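Local coordinates for protein LYND (Lyngbya aestuarii, PDB 4V1T) that probably uses ATP and magnesium, as YcaO cyclodehydratases do, to turn cysteine side chains of a cyanobactin precursor peptide into thiazoline heterocycles, at residues T115-G120 with A152-L157; T179-K184 with G193-P198; G462-R467 with D479-R484; R564-D569 with L676-Q681; L570-E575 with K684-Y689. One frame throughout, in Å; residues are numbered along the deposited sequence.

Contact 1: residues T115-G120 with A152-L157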
# COMPACT_ATOMS: atom_id res chain seq x y z
N THR B 115 15.54 -9.36 33.29
CA THR B 115 14.75 -10.38 33.99
C THR B 115 13.72 -10.98 33.06
O THR B 115 13.15 -10.28 32.22
CB THR B 115 14.03 -9.81 35.24
OG1 THR B 115 13.15 -8.75 34.86
CG2 THR B 115 15.05 -9.28 36.25
N LEU B 116 13.51 -12.29 33.21
CA LEU B 116 12.46 -13.01 32.49
C LEU B 116 11.36 -13.41 33.47
O LEU B 116 11.65 -13.78 34.61
CB LEU B 116 13.01 -14.27 31.81
CG LEU B 116 14.26 -14.10 30.94
CD1 LEU B 116 14.51 -15.37 30.13
CD2 LEU B 116 14.16 -12.89 30.02
N THR B 117 10.11 -13.33 33.02
CA THR B 117 8.96 -13.67 33.86
C THR B 117 7.90 -14.41 33.04
O THR B 117 7.31 -13.84 32.14
CB THR B 117 8.31 -12.41 34.47
OG1 THR B 117 9.32 -11.54 35.02
CG2 THR B 117 7.31 -12.79 35.57
N PRO B 118 7.68 -15.70 33.34
CA PRO B 118 6.60 -16.39 32.63
C PRO B 118 5.22 -16.06 33.19
O PRO B 118 5.08 -15.66 34.34
CB PRO B 118 6.91 -17.87 32.88
CG PRO B 118 7.56 -17.86 34.23
CD PRO B 118 8.39 -16.60 34.26
N VAL B 119 4.21 -16.23 32.35
CA VAL B 119 2.82 -16.01 32.72
C VAL B 119 1.99 -17.00 31.91
O VAL B 119 2.36 -17.38 30.79
CB VAL B 119 2.38 -14.54 32.47
CG1 VAL B 119 2.48 -14.18 31.01
CG2 VAL B 119 0.97 -14.29 32.97
N GLY B 120 0.87 -17.43 32.46
CA GLY B 120 0.08 -18.48 31.83
C GLY B 120 0.84 -19.79 31.89
O GLY B 120 1.49 -20.08 32.88
N ALA B 152 16.95 -2.83 33.53
CA ALA B 152 16.71 -2.09 32.31
C ALA B 152 15.54 -2.66 31.51
O ALA B 152 14.96 -1.96 30.69
CB ALA B 152 17.96 -2.08 31.46
N LEU B 153 15.21 -3.92 31.74
CA LEU B 153 14.10 -4.54 31.02
C LEU B 153 13.61 -5.83 31.66
O LEU B 153 14.40 -6.73 31.94
CB LEU B 153 14.50 -4.82 29.58
CG LEU B 153 13.38 -5.31 28.67
CD1 LEU B 153 12.41 -4.18 28.36
CD2 LEU B 153 13.96 -5.88 27.39
N ASN B 154 12.31 -5.91 31.90
CA ASN B 154 11.68 -7.16 32.30
C ASN B 154 10.98 -7.76 31.09
O ASN B 154 10.14 -7.12 30.47
CB ASN B 154 10.68 -6.94 33.45
CG ASN B 154 10.06 -8.23 33.95
OD1 ASN B 154 10.70 -9.28 34.00
ND2 ASN B 154 8.79 -8.16 34.32
N VAL B 155 11.35 -8.99 30.74
CA VAL B 155 10.75 -9.68 29.61
C VAL B 155 9.69 -10.67 30.09
O VAL B 155 9.99 -11.57 30.88
CB VAL B 155 11.80 -10.42 28.79
CG1 VAL B 155 11.19 -11.03 27.55
CG2 VAL B 155 12.92 -9.48 28.40
N VAL B 156 8.46 -10.50 29.61
CA VAL B 156 7.34 -11.34 30.02
C VAL B 156 6.92 -12.26 28.88
O VAL B 156 6.50 -11.80 27.83
CB VAL B 156 6.14 -10.48 30.47
CG1 VAL B 156 5.00 -11.38 30.95
CG2 VAL B 156 6.55 -9.53 31.57
N LEU B 157 7.03 -13.57 29.11
CA LEU B 157 6.63 -14.56 28.12
C LEU B 157 5.23 -15.05 28.45
O LEU B 157 4.99 -15.54 29.56
CB LEU B 157 7.59 -15.75 28.09
CG LEU B 157 9.07 -15.50 28.33
CD1 LEU B 157 9.85 -16.78 28.08
CD2 LEU B 157 9.62 -14.40 27.45
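Strands 115-118 and 154-157 are neighbouring parallel strands of a mixed alpha/beta sheet, their axes 4.6 Å apart and 24° off parallel. Thr115 pairs with Asn154, Leu116 with Val155, Thr117 with Val156 and Pro118 with Leu157; the connection between the strands runs through helix 124-135 and the short outer strand 141-142. Five backbone hydrogen bonds lace the strands in the staggered parallel pattern. Val155 N reaches Thr115 O at 2.7 Å and Val155 O takes Thr117 N at 2.8 Å, while Leu153 O and Thr117 O serve the two ends. Past the proline, Val119 N still bonds to Leu157 O, which carries the pairing beyond the last regular strand residue.

On the face of Leu116 and Val155 the two side chains run alongside each other in the same direction, with Leu116 CD2 3.6 Å from Val155 CB; helix 124-135 covers this side through Val127 and Leu130. The other face is polar at one end, which Thr115, Thr117 and Asn154 share, and apolar at the other. There Val119 CG1, wedged between its own backbone N and carbonyl carbon (chi1 62°), meets Val156 CG1 at 3.8 Å, where Leu166 of helix 165-176 touches both residues. The same methyl, Val119 CG1, also rests 3.2 Å from Leu157 O.

Contact 2: residues T179-K184 with G193-P198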
# COMPACT_ATOMS: atom_id res chain seq x y z
N THR B 179 10.37 -0.59 32.73
CA THR B 179 10.16 -0.87 31.33
C THR B 179 10.15 -2.39 31.13
O THR B 179 11.01 -3.09 31.66
CB THR B 179 11.25 -0.22 30.45
OG1 THR B 179 11.12 1.20 30.49
CG2 THR B 179 11.14 -0.68 29.01
N TRP B 180 9.18 -2.90 30.38
CA TRP B 180 9.07 -4.33 30.19
C TRP B 180 8.63 -4.68 28.77
O TRP B 180 8.06 -3.85 28.07
CB TRP B 180 8.11 -4.94 31.21
CG TRP B 180 6.73 -4.33 31.24
CD1 TRP B 180 6.41 -3.05 31.58
CD2 TRP B 180 5.49 -5.00 30.95
NE1 TRP B 180 5.05 -2.87 31.50
CE2 TRP B 180 4.46 -4.05 31.12
CE3 TRP B 180 5.15 -6.30 30.56
CZ2 TRP B 180 3.12 -4.35 30.92
CZ3 TRP B 180 3.81 -6.60 30.35
CH2 TRP B 180 2.81 -5.63 30.53
N LEU B 181 8.91 -5.93 28.38
CA LEU B 181 8.60 -6.44 27.05
C LEU B 181 7.66 -7.64 27.13
O LEU B 181 7.78 -8.48 28.01
CB LEU B 181 9.89 -6.85 26.34
CG LEU B 181 9.76 -7.73 25.08
CD1 LEU B 181 9.09 -6.97 23.96
CD2 LEU B 181 11.11 -8.23 24.63
N LEU B 182 6.71 -7.70 26.19
CA LEU B 182 5.82 -8.84 26.08
C LEU B 182 6.19 -9.66 24.86
O LEU B 182 6.55 -9.12 23.82
CB LEU B 182 4.36 -8.39 25.98
CG LEU B 182 3.41 -8.70 27.13
CD1 LEU B 182 2.00 -8.29 26.73
CD2 LEU B 182 3.44 -10.16 27.55
N VAL B 183 6.10 -10.97 25.00
CA VAL B 183 6.33 -11.87 23.89
C VAL B 183 5.51 -13.15 24.06
O VAL B 183 5.26 -13.60 25.17
CB VAL B 183 7.82 -12.23 23.74
CG1 VAL B 183 8.31 -12.99 24.94
CG2 VAL B 183 8.06 -13.04 22.48
N LYS B 184 5.10 -13.71 22.93
CA LYS B 184 4.35 -14.95 22.88
C LYS B 184 4.99 -15.82 21.81
O LYS B 184 4.67 -15.69 20.64
CB LYS B 184 2.87 -14.68 22.58
CG LYS B 184 2.00 -15.91 22.25
CD LYS B 184 0.63 -15.45 21.75
CE LYS B 184 -0.11 -16.52 20.98
NZ LYS B 184 0.61 -16.92 19.74
N GLY B 193 6.62 -7.99 21.23
CA GLY B 193 6.40 -6.61 21.63
C GLY B 193 5.00 -6.44 22.20
O GLY B 193 4.21 -7.39 22.21
N PRO B 194 4.69 -5.24 22.67
CA PRO B 194 5.60 -4.10 22.65
C PRO B 194 6.56 -4.07 23.82
O PRO B 194 6.45 -4.88 24.75
CB PRO B 194 4.66 -2.92 22.74
CG PRO B 194 3.58 -3.41 23.63
CD PRO B 194 3.41 -4.88 23.32
N VAL B 195 7.51 -3.14 23.75
CA VAL B 195 8.20 -2.67 24.93
C VAL B 195 7.33 -1.57 25.52
O VAL B 195 7.08 -0.55 24.88
CB VAL B 195 9.60 -2.11 24.59
CG1 VAL B 195 10.17 -1.32 25.77
CG2 VAL B 195 10.54 -3.24 24.20
N PHE B 196 6.87 -1.79 26.75
CA PHE B 196 6.12 -0.79 27.50
C PHE B 196 7.07 0.12 28.26
O PHE B 196 7.84 -0.35 29.10
CB PHE B 196 5.15 -1.46 28.48
CG PHE B 196 4.12 -2.35 27.83
CD1 PHE B 196 3.00 -1.81 27.23
CD2 PHE B 196 4.29 -3.73 27.81
CE1 PHE B 196 2.05 -2.63 26.65
CE2 PHE B 196 3.34 -4.55 27.23
CZ PHE B 196 2.22 -4.00 26.65
N VAL B 197 7.01 1.41 27.97
CA VAL B 197 7.75 2.41 28.73
C VAL B 197 6.76 3.32 29.47
O VAL B 197 6.14 4.19 28.85
CB VAL B 197 8.65 3.27 27.81
CG1 VAL B 197 9.54 4.17 28.66
CG2 VAL B 197 9.51 2.40 26.92
N PRO B 198 6.58 3.10 30.79
CA PRO B 198 5.63 3.89 31.58
C PRO B 198 5.83 5.39 31.45
O PRO B 198 6.92 5.88 31.70
CB PRO B 198 5.92 3.44 33.01
CG PRO B 198 6.36 2.04 32.86
CD PRO B 198 7.15 2.00 31.58
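Trp180 and Phe196 face each other as a hydrogen-bonded pair of the antiparallel hairpin made by strands 180-184 and 189-196, and their rings form the dense part of the contact. The six-membered ring of Trp180 and the Phe196 ring make an offset stack, centroids 4.2 Å apart and planes at 26°. Phe196 CD2 sits over the indole, 3.3 Å from Trp180 CE2, and Phe196 CB lies over the five-membered ring as a CH-pi contact. Trp180 can swing its indole across to the partner strand because CG stands between the backbone N and the carbonyl carbon (chi1 56°). The edge of the Phe196 ring receives Leu182 CD1. In the backbone, Phe196 N bonds to Trp180 O at 2.7 Å and Trp180 N to Phe196 O. A second tight spot is Thr179 CG2 against Val195 CG1, at 3.4 Å.

The looser, partly exposed side is made by Thr179 OG1, Val197 and Pro198, with Thr179 OG1 3.8 Å from Val197 CG1. At the turn end Gly193 N bonds to Leu182 O. Beyond it Lys184 NZ bonds to Val186 O and Val189 O of its own hairpin and makes a salt bridge with Glu28 of the second subunit.

The hairpin is sandwiched: helix 165-176 meets Trp180 and Leu182, helix 250-275 meets Leu181 and Val195 on the other face, and strand 154-157 continues the sheet beside strand 180-184.

Contact 3: residues G462-R467 with D479-R484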
# COMPACT_ATOMS: atom_id res chain seq x y z
N GLY B 462 -49.95 2.90 19.11
CA GLY B 462 -50.31 1.54 18.74
C GLY B 462 -49.09 0.63 18.71
O GLY B 462 -49.13 -0.51 19.15
N GLN B 463 -47.99 1.15 18.17
CA GLN B 463 -46.76 0.36 18.07
C GLN B 463 -46.25 -0.04 19.44
O GLN B 463 -45.85 -1.19 19.65
CB GLN B 463 -45.68 1.14 17.33
CG GLN B 463 -45.81 1.09 15.82
CD GLN B 463 -44.70 1.86 15.14
OE1 GLN B 463 -44.63 3.09 15.24
NE2 GLN B 463 -43.80 1.15 14.48
N TYR B 464 -46.28 0.91 20.38
CA TYR B 464 -45.84 0.64 21.74
C TYR B 464 -46.74 -0.39 22.43
O TYR B 464 -46.26 -1.31 23.06
CB TYR B 464 -45.83 1.92 22.56
CG TYR B 464 -44.56 2.74 22.45
CD1 TYR B 464 -43.32 2.17 22.71
CD2 TYR B 464 -44.60 4.09 22.14
CE1 TYR B 464 -42.16 2.91 22.63
CE2 TYR B 464 -43.44 4.84 22.06
CZ TYR B 464 -42.22 4.24 22.31
OH TYR B 464 -41.07 4.97 22.25
N ALA B 465 -48.05 -0.20 22.29
CA ALA B 465 -49.02 -1.08 22.94
C ALA B 465 -48.88 -2.53 22.47
O ALA B 465 -49.00 -3.45 23.28
CB ALA B 465 -50.43 -0.58 22.68
N ASN B 466 -48.64 -2.71 21.17
CA ASN B 466 -48.57 -4.04 20.57
C ASN B 466 -47.15 -4.47 20.28
O ASN B 466 -46.92 -5.40 19.50
CB ASN B 466 -49.40 -4.07 19.28
CG ASN B 466 -50.83 -3.57 19.50
OD1 ASN B 466 -51.48 -3.95 20.46
ND2 ASN B 466 -51.30 -2.71 18.62
N ARG B 467 -46.19 -3.82 20.95
CA ARG B 467 -44.78 -3.96 20.60
C ARG B 467 -44.27 -5.39 20.63
O ARG B 467 -43.45 -5.76 19.81
CB ARG B 467 -43.92 -3.09 21.52
CG ARG B 467 -43.90 -3.53 22.98
CD ARG B 467 -42.96 -2.67 23.80
NE ARG B 467 -41.56 -2.95 23.48
CZ ARG B 467 -40.84 -3.91 24.05
NH1 ARG B 467 -41.37 -4.69 24.99
NH2 ARG B 467 -39.58 -4.09 23.69
N ASP B 479 -36.39 -2.70 13.01
CA ASP B 479 -37.72 -2.18 13.35
C ASP B 479 -38.14 -2.62 14.76
O ASP B 479 -39.31 -2.88 15.01
CB ASP B 479 -38.77 -2.64 12.32
CG ASP B 479 -38.65 -1.91 11.00
OD1 ASP B 479 -37.85 -0.97 10.88
OD2 ASP B 479 -39.41 -2.26 10.08
N TRP B 480 -37.18 -2.69 15.67
CA TRP B 480 -37.44 -3.09 17.03
C TRP B 480 -38.08 -1.94 17.78
O TRP B 480 -37.56 -0.83 17.78
CB TRP B 480 -36.16 -3.52 17.73
CG TRP B 480 -36.39 -4.07 19.10
CD1 TRP B 480 -36.93 -5.29 19.42
CD2 TRP B 480 -36.06 -3.45 20.35
NE1 TRP B 480 -36.97 -5.45 20.78
CE2 TRP B 480 -36.44 -4.34 21.38
CE3 TRP B 480 -35.48 -2.21 20.70
CZ2 TRP B 480 -36.26 -4.04 22.73
CZ3 TRP B 480 -35.31 -1.92 22.04
CH2 TRP B 480 -35.70 -2.83 23.04
N ILE B 481 -39.23 -2.21 18.41
CA ILE B 481 -39.93 -1.20 19.18
C ILE B 481 -39.54 -1.34 20.64
O ILE B 481 -39.85 -2.35 21.25
CB ILE B 481 -41.46 -1.33 19.05
CG1 ILE B 481 -41.86 -1.44 17.57
CG2 ILE B 481 -42.17 -0.15 19.72
CD1 ILE B 481 -43.29 -1.90 17.36
N PRO B 482 -38.87 -0.32 21.21
CA PRO B 482 -38.45 -0.49 22.60
C PRO B 482 -39.61 -0.35 23.57
O PRO B 482 -40.69 0.06 23.17
CB PRO B 482 -37.43 0.64 22.81
CG PRO B 482 -37.63 1.60 21.69
CD PRO B 482 -38.64 1.05 20.73
N GLN B 483 -39.38 -0.71 24.82
CA GLN B 483 -40.35 -0.47 25.88
C GLN B 483 -40.55 1.04 26.02
O GLN B 483 -39.74 1.83 25.53
CB GLN B 483 -39.88 -1.07 27.21
CG GLN B 483 -39.59 -2.57 27.16
CD GLN B 483 -38.87 -3.05 28.40
OE1 GLN B 483 -38.85 -2.37 29.42
NE2 GLN B 483 -38.26 -4.22 28.31
N ARG B 484 -41.62 1.44 26.70
CA ARG B 484 -41.88 2.86 26.88
C ARG B 484 -40.92 3.45 27.89
O ARG B 484 -40.38 2.76 28.74
CB ARG B 484 -43.33 3.11 27.32
CG ARG B 484 -44.32 3.04 26.17
CD ARG B 484 -45.58 3.80 26.47
NE ARG B 484 -45.60 5.12 25.84
CZ ARG B 484 -46.31 5.45 24.76
NH1 ARG B 484 -47.11 4.58 24.16
NH2 ARG B 484 -46.24 6.69 24.29
O HOH W 1 -39.19 4.25 23.96
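Gln463, on the short helix 461-465, opens the contact with its CB, 3.9 Å from Ile481 CD1; its amide turns elsewhere, to Ser742 and Phe744. The same Ile481 methyl also rests near the Gln463 carbonyl.

Tyr464 follows and lays its ring against the loop 479-484. Arg484 crosses it at about a right angle, putting CG over one face of the ring in a CH-pi contact, 3.9 Å from the centroid. The rest of the arginine bends past the CD2 side, so that Tyr464 CD2 lies over one guanidinium face, 3.3 Å from Arg484 NH1, the planes 45° apart. At the ring edge Pro482 O lies in plane. Ile481 CG2 makes a separate apolar contact with Tyr464 CD1. The phenol is tied to the same loop by a water that accepts from Tyr464 OH and donates to Gln483 O.

Arg467 ends the walk and carries the polar grip. Its NE and NH2 both donate to Ile481 O, at 2.9 Å and 3.0 Å, a side-on hold of two nitrogens on one carbonyl oxygen. NH2 arrives in the carbonyl plane, whereas NE stands 39° out of it. The chain reaches there by starting between the backbone N and the carbonyl carbon (chi1 66°) and bending again at chi3. Gln483 CG covers one guanidinium face, and the edge of the group meets Trp480 CZ2, the two planes nearly perpendicular.

Within the YcaO region the loop thus packs against the end of helix 461-465 and the start of helix 467-473, which begins at Arg467 and also touches Trp480 and Ile481, while helix 454-457 backs Tyr464 and Pro482.

Contact 4: residues R564-D569 with L676-Q681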
# COMPACT_ATOMS: atom_id res chain seq x y z
N ARG B 564 -45.40 8.72 -5.57
CA ARG B 564 -44.89 8.67 -6.93
C ARG B 564 -44.01 9.90 -7.17
O ARG B 564 -44.48 11.02 -7.06
CB ARG B 564 -46.04 8.62 -7.95
CG ARG B 564 -47.03 7.49 -7.74
CD ARG B 564 -46.43 6.10 -7.92
NE ARG B 564 -46.25 5.76 -9.34
CZ ARG B 564 -45.13 5.90 -10.04
NH1 ARG B 564 -44.03 6.39 -9.47
NH2 ARG B 564 -45.10 5.56 -11.32
N ARG B 565 -42.74 9.67 -7.49
CA ARG B 565 -41.78 10.76 -7.63
C ARG B 565 -41.27 10.87 -9.06
O ARG B 565 -41.21 9.88 -9.79
CB ARG B 565 -40.60 10.54 -6.68
CG ARG B 565 -40.96 10.42 -5.20
CD ARG B 565 -41.63 11.69 -4.68
NE ARG B 565 -40.81 12.87 -4.93
CZ ARG B 565 -41.29 14.09 -5.14
NH1 ARG B 565 -42.59 14.32 -5.13
NH2 ARG B 565 -40.45 15.10 -5.36
N PRO B 566 -40.88 12.09 -9.46
CA PRO B 566 -40.31 12.28 -10.79
C PRO B 566 -38.87 11.77 -10.90
O PRO B 566 -38.14 11.81 -9.90
CB PRO B 566 -40.36 13.79 -10.98
CG PRO B 566 -40.21 14.33 -9.60
CD PRO B 566 -40.90 13.35 -8.69
N ALA B 567 -38.47 11.33 -12.08
CA ALA B 567 -37.08 10.93 -12.32
C ALA B 567 -36.19 12.16 -12.48
O ALA B 567 -36.67 13.30 -12.53
CB ALA B 567 -36.97 10.04 -13.55
N VAL B 568 -34.89 11.89 -12.57
CA VAL B 568 -33.88 12.93 -12.75
C VAL B 568 -33.18 12.75 -14.09
O VAL B 568 -32.64 11.68 -14.37
CB VAL B 568 -32.83 12.90 -11.62
CG1 VAL B 568 -31.82 14.02 -11.79
CG2 VAL B 568 -33.52 13.02 -10.26
N ASP B 569 -33.22 13.78 -14.92
CA ASP B 569 -32.45 13.80 -16.16
C ASP B 569 -30.98 13.93 -15.82
O ASP B 569 -30.49 15.03 -15.53
CB ASP B 569 -32.90 14.94 -17.07
CG ASP B 569 -32.07 15.05 -18.34
OD1 ASP B 569 -31.35 14.09 -18.69
OD2 ASP B 569 -32.13 16.11 -18.98
N LEU B 676 -40.50 3.23 -9.58
CA LEU B 676 -40.21 3.76 -10.90
C LEU B 676 -40.82 5.15 -11.01
O LEU B 676 -41.79 5.46 -10.33
CB LEU B 676 -40.71 2.81 -11.99
CG LEU B 676 -42.19 2.49 -12.05
CD1 LEU B 676 -42.94 3.53 -12.88
CD2 LEU B 676 -42.38 1.10 -12.64
N PRO B 677 -40.24 6.00 -11.86
CA PRO B 677 -40.73 7.38 -11.92
C PRO B 677 -42.10 7.48 -12.58
O PRO B 677 -42.41 6.69 -13.48
CB PRO B 677 -39.67 8.08 -12.75
CG PRO B 677 -39.11 7.01 -13.63
CD PRO B 677 -39.14 5.76 -12.81
N ASP B 678 -42.91 8.43 -12.15
CA ASP B 678 -44.19 8.66 -12.81
C ASP B 678 -43.95 9.61 -13.97
O ASP B 678 -43.45 10.72 -13.80
CB ASP B 678 -45.26 9.19 -11.85
CG ASP B 678 -44.92 10.54 -11.28
OD1 ASP B 678 -43.73 10.77 -10.97
OD2 ASP B 678 -45.85 11.37 -11.15
N THR B 679 -44.30 9.14 -15.17
CA THR B 679 -44.14 9.92 -16.38
C THR B 679 -45.15 11.06 -16.45
O THR B 679 -45.15 11.84 -17.40
CB THR B 679 -44.27 9.03 -17.63
OG1 THR B 679 -45.44 8.21 -17.51
CG2 THR B 679 -43.05 8.13 -17.77
N THR B 680 -46.01 11.14 -15.45
CA THR B 680 -46.95 12.25 -15.31
C THR B 680 -46.19 13.56 -15.07
O THR B 680 -46.62 14.62 -15.52
CB THR B 680 -47.92 12.01 -14.13
OG1 THR B 680 -48.63 10.78 -14.35
CG2 THR B 680 -48.93 13.14 -14.00
N GLN B 681 -45.07 13.47 -14.36
CA GLN B 681 -44.29 14.65 -13.99
C GLN B 681 -43.06 14.80 -14.87
O GLN B 681 -42.52 13.80 -15.35
CB GLN B 681 -43.86 14.57 -12.53
CG GLN B 681 -44.99 14.70 -11.52
CD GLN B 681 -44.55 14.31 -10.12
OE1 GLN B 681 -43.69 14.97 -9.52
NE2 GLN B 681 -45.14 13.24 -9.58
O HOH W 2 -42.15 7.07 -7.77
O HOH W 3 -40.56 12.02 -14.26
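Arg564 and Asp678 run antiparallel past each other without pairing their charges: the guanidinium and carboxylate planes are 60° apart, and it is Asp678 CB that lies over a guanidinium face. Bent at chi2 and chi3, the arginine instead brings NH1 to Leu676 O at 2.6 Å, nearly in line with the C=O, though the N-H is bent and the oxygen tilted from the guanidinium plane. Leu676 CD1 lies against Arg564 NH2 at 3.3 Å.

Asp678 OD2 faces Gln681 NE2 of its own turn, at a doubtfully short 2.5 Å, while Asp678 OD1 sits 2.9 Å from Arg565 O without a bond. Gln681 NE2 also makes a weak bond to Arg564 O. The rest of the Gln681 side chain crosses Pro566 at a slant, its OE1 3.3 Å from Pro566 CD. Ala567 CB presses on Pro677 CB at a tight 3.4 Å.

Backbone links complete the join: Asp678 N bonds to Arg565 O, and one water bridges Ala567 N to Gln681 O. Pro677 also touches Trp593 and Leu595 of strand 590-596. The motif on the 676-681 side is a type I beta turn, Asp678 to Gln681, closed by Gln681 N to Asp678 O and docked on an extended loop of the YcaO domain.

Contact 5: residues L570-E575 with K684-Y689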
# COMPACT_ATOMS: atom_id res chain seq x y z
N LEU B 570 -30.28 12.81 -15.87
CA LEU B 570 -28.88 12.77 -15.49
C LEU B 570 -27.98 13.38 -16.55
O LEU B 570 -26.80 13.58 -16.31
CB LEU B 570 -28.46 11.32 -15.22
CG LEU B 570 -29.22 10.65 -14.07
CD1 LEU B 570 -28.90 9.16 -14.03
CD2 LEU B 570 -28.89 11.29 -12.74
N GLY B 571 -28.55 13.68 -17.72
CA GLY B 571 -27.79 14.32 -18.79
C GLY B 571 -27.87 15.84 -18.76
O GLY B 571 -27.50 16.50 -19.73
N SER B 572 -28.33 16.40 -17.64
CA SER B 572 -28.47 17.85 -17.48
C SER B 572 -27.59 18.43 -16.36
O SER B 572 -27.66 19.62 -16.08
CB SER B 572 -29.93 18.23 -17.23
OG SER B 572 -30.38 17.81 -15.95
N PHE B 573 -26.77 17.59 -15.75
CA PHE B 573 -25.91 18.02 -14.63
C PHE B 573 -24.45 18.28 -15.03
O PHE B 573 -23.61 18.61 -14.19
CB PHE B 573 -25.98 16.98 -13.52
CG PHE B 573 -27.25 17.02 -12.75
CD1 PHE B 573 -28.36 16.30 -13.18
CD2 PHE B 573 -27.37 17.81 -11.62
CE1 PHE B 573 -29.55 16.35 -12.47
CE2 PHE B 573 -28.55 17.86 -10.91
CZ PHE B 573 -29.64 17.13 -11.34
N ASN B 574 -24.15 18.13 -16.30
CA ASN B 574 -22.80 18.41 -16.78
C ASN B 574 -21.80 17.45 -16.15
O ASN B 574 -20.62 17.75 -16.05
CB ASN B 574 -22.43 19.86 -16.46
CG ASN B 574 -21.77 20.57 -17.63
OD1 ASN B 574 -21.10 19.95 -18.46
ND2 ASN B 574 -21.95 21.88 -17.69
N GLU B 575 -22.28 16.29 -15.73
CA GLU B 575 -21.45 15.26 -15.12
C GLU B 575 -21.47 14.00 -15.99
O GLU B 575 -22.49 13.31 -16.04
CB GLU B 575 -21.95 14.92 -13.72
CG GLU B 575 -21.01 14.03 -12.93
CD GLU B 575 -19.68 14.68 -12.71
OE1 GLU B 575 -19.66 15.82 -12.21
OE2 GLU B 575 -18.66 14.05 -13.05
N LYS B 684 -36.59 16.06 -13.52
CA LYS B 684 -35.87 17.05 -12.74
C LYS B 684 -34.55 17.41 -13.41
O LYS B 684 -33.78 16.53 -13.78
CB LYS B 684 -35.60 16.52 -11.33
CG LYS B 684 -36.85 16.41 -10.47
CD LYS B 684 -37.29 17.79 -9.99
CE LYS B 684 -38.74 17.77 -9.56
NZ LYS B 684 -39.10 18.98 -8.79
N THR B 685 -34.30 18.71 -13.57
CA THR B 685 -33.08 19.19 -14.22
C THR B 685 -32.19 19.85 -13.18
O THR B 685 -32.62 20.13 -12.06
CB THR B 685 -33.37 20.19 -15.36
OG1 THR B 685 -34.00 21.36 -14.84
CG2 THR B 685 -34.28 19.56 -16.40
N ALA B 686 -30.94 20.11 -13.56
CA ALA B 686 -29.97 20.70 -12.65
C ALA B 686 -30.43 22.03 -12.08
O ALA B 686 -30.11 22.38 -10.94
CB ALA B 686 -28.63 20.87 -13.37
N GLN B 687 -31.18 22.79 -12.88
CA GLN B 687 -31.59 24.13 -12.46
C GLN B 687 -32.74 24.11 -11.45
O GLN B 687 -33.01 25.12 -10.80
CB GLN B 687 -31.99 24.97 -13.68
CG GLN B 687 -33.25 24.48 -14.37
CD GLN B 687 -33.94 25.56 -15.19
OE1 GLN B 687 -33.64 26.75 -15.05
NE2 GLN B 687 -34.86 25.14 -16.04
N ASP B 688 -33.41 22.97 -11.33
CA ASP B 688 -34.50 22.83 -10.37
C ASP B 688 -34.00 22.86 -8.92
O ASP B 688 -34.79 22.90 -7.98
CB ASP B 688 -35.27 21.53 -10.62
CG ASP B 688 -36.07 21.55 -11.92
OD1 ASP B 688 -36.71 22.59 -12.21
OD2 ASP B 688 -36.06 20.53 -12.64
N TYR B 689 -32.68 22.84 -8.76
CA TYR B 689 -32.06 22.83 -7.44
C TYR B 689 -31.19 24.08 -7.21
O TYR B 689 -30.06 24.16 -7.69
CB TYR B 689 -31.22 21.57 -7.28
CG TYR B 689 -32.02 20.31 -7.54
CD1 TYR B 689 -32.78 19.71 -6.53
CD2 TYR B 689 -32.01 19.72 -8.79
CE1 TYR B 689 -33.51 18.56 -6.78
CE2 TYR B 689 -32.74 18.57 -9.04
CZ TYR B 689 -33.48 18.00 -8.04
OH TYR B 689 -34.20 16.86 -8.32
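Ser572 and Phe573 approach Thr685 and Ala686 where two irregular chains pass, the CA atoms of Phe573 and Ala686 5.3 Å apart, with residues 686-688 wound into a single 3-10 turn.

The Phe573 ring is the main surface. Ala686 stands over one of its faces, CA 3.6 Å from Phe573 CE2 and offset toward the rim, with the methyl making a CH-pi contact, Ala686 CB 4.0 Å from the ring centroid. With CG anti to the carbonyl carbon (chi1 -75°), the ring is carried against Ala686 at the start of the 3-10 turn. At its edge, close to the ring plane, comes Tyr689 CE2, 4.1 Å from Phe573 CZ. The tyrosine hydroxyl is engaged elsewhere, with Asp596. Helix 630-649 also packs on Phe573, through Thr631 and Ile634.

Polar contact across the pair is slight. Ser572 OG, hydrogen-bonded to Asp569 O, takes a weak bond from Ala686 N at 3.4 Å and lies near Thr685 CA. The second segment largely holds itself: Thr685 N donates to Asp688 OD2 at 2.7 Å, almost perfectly straight and on the anti side of the carboxylate, while Thr685 OG1 adds a weak bond to the same oxygen. Asp688 N bonds back to Thr685 O, so Thr685 and Asp688 are tied twice, by side chain and by backbone.

The chemistry implies a mainly apolar join, a phenylalanine face with one weak serine tie, between chains already paired at Lys684, whose backbone bonds to Ala567 and Asp569.

How the contacts relate
Contacts 1 and 2 belong to one buried sheet: strands 154-157 and 180-184 are neighbours, probably hydrogen-bonded through Val156 N and Leu181 O, so the parallel part of the sheet passes into the antiparallel hairpin. Both rest on regular backbone ladders. Contacts 3, 4 and 5 lie in the YcaO region and are only partly buried joins of loops, where side chains do more of the work, helped by waters in contacts 3 and 4. Contacts 4 and 5 are consecutive parts of the same two loops; Lys684 bonds to Ala567 and Asp569 between them. Arginines grip carbonyls in contacts 3 and 4, while contact 5 relies mainly on an aromatic face. Contact 3 stands apart, its centre about 35 Å from that of contact 4.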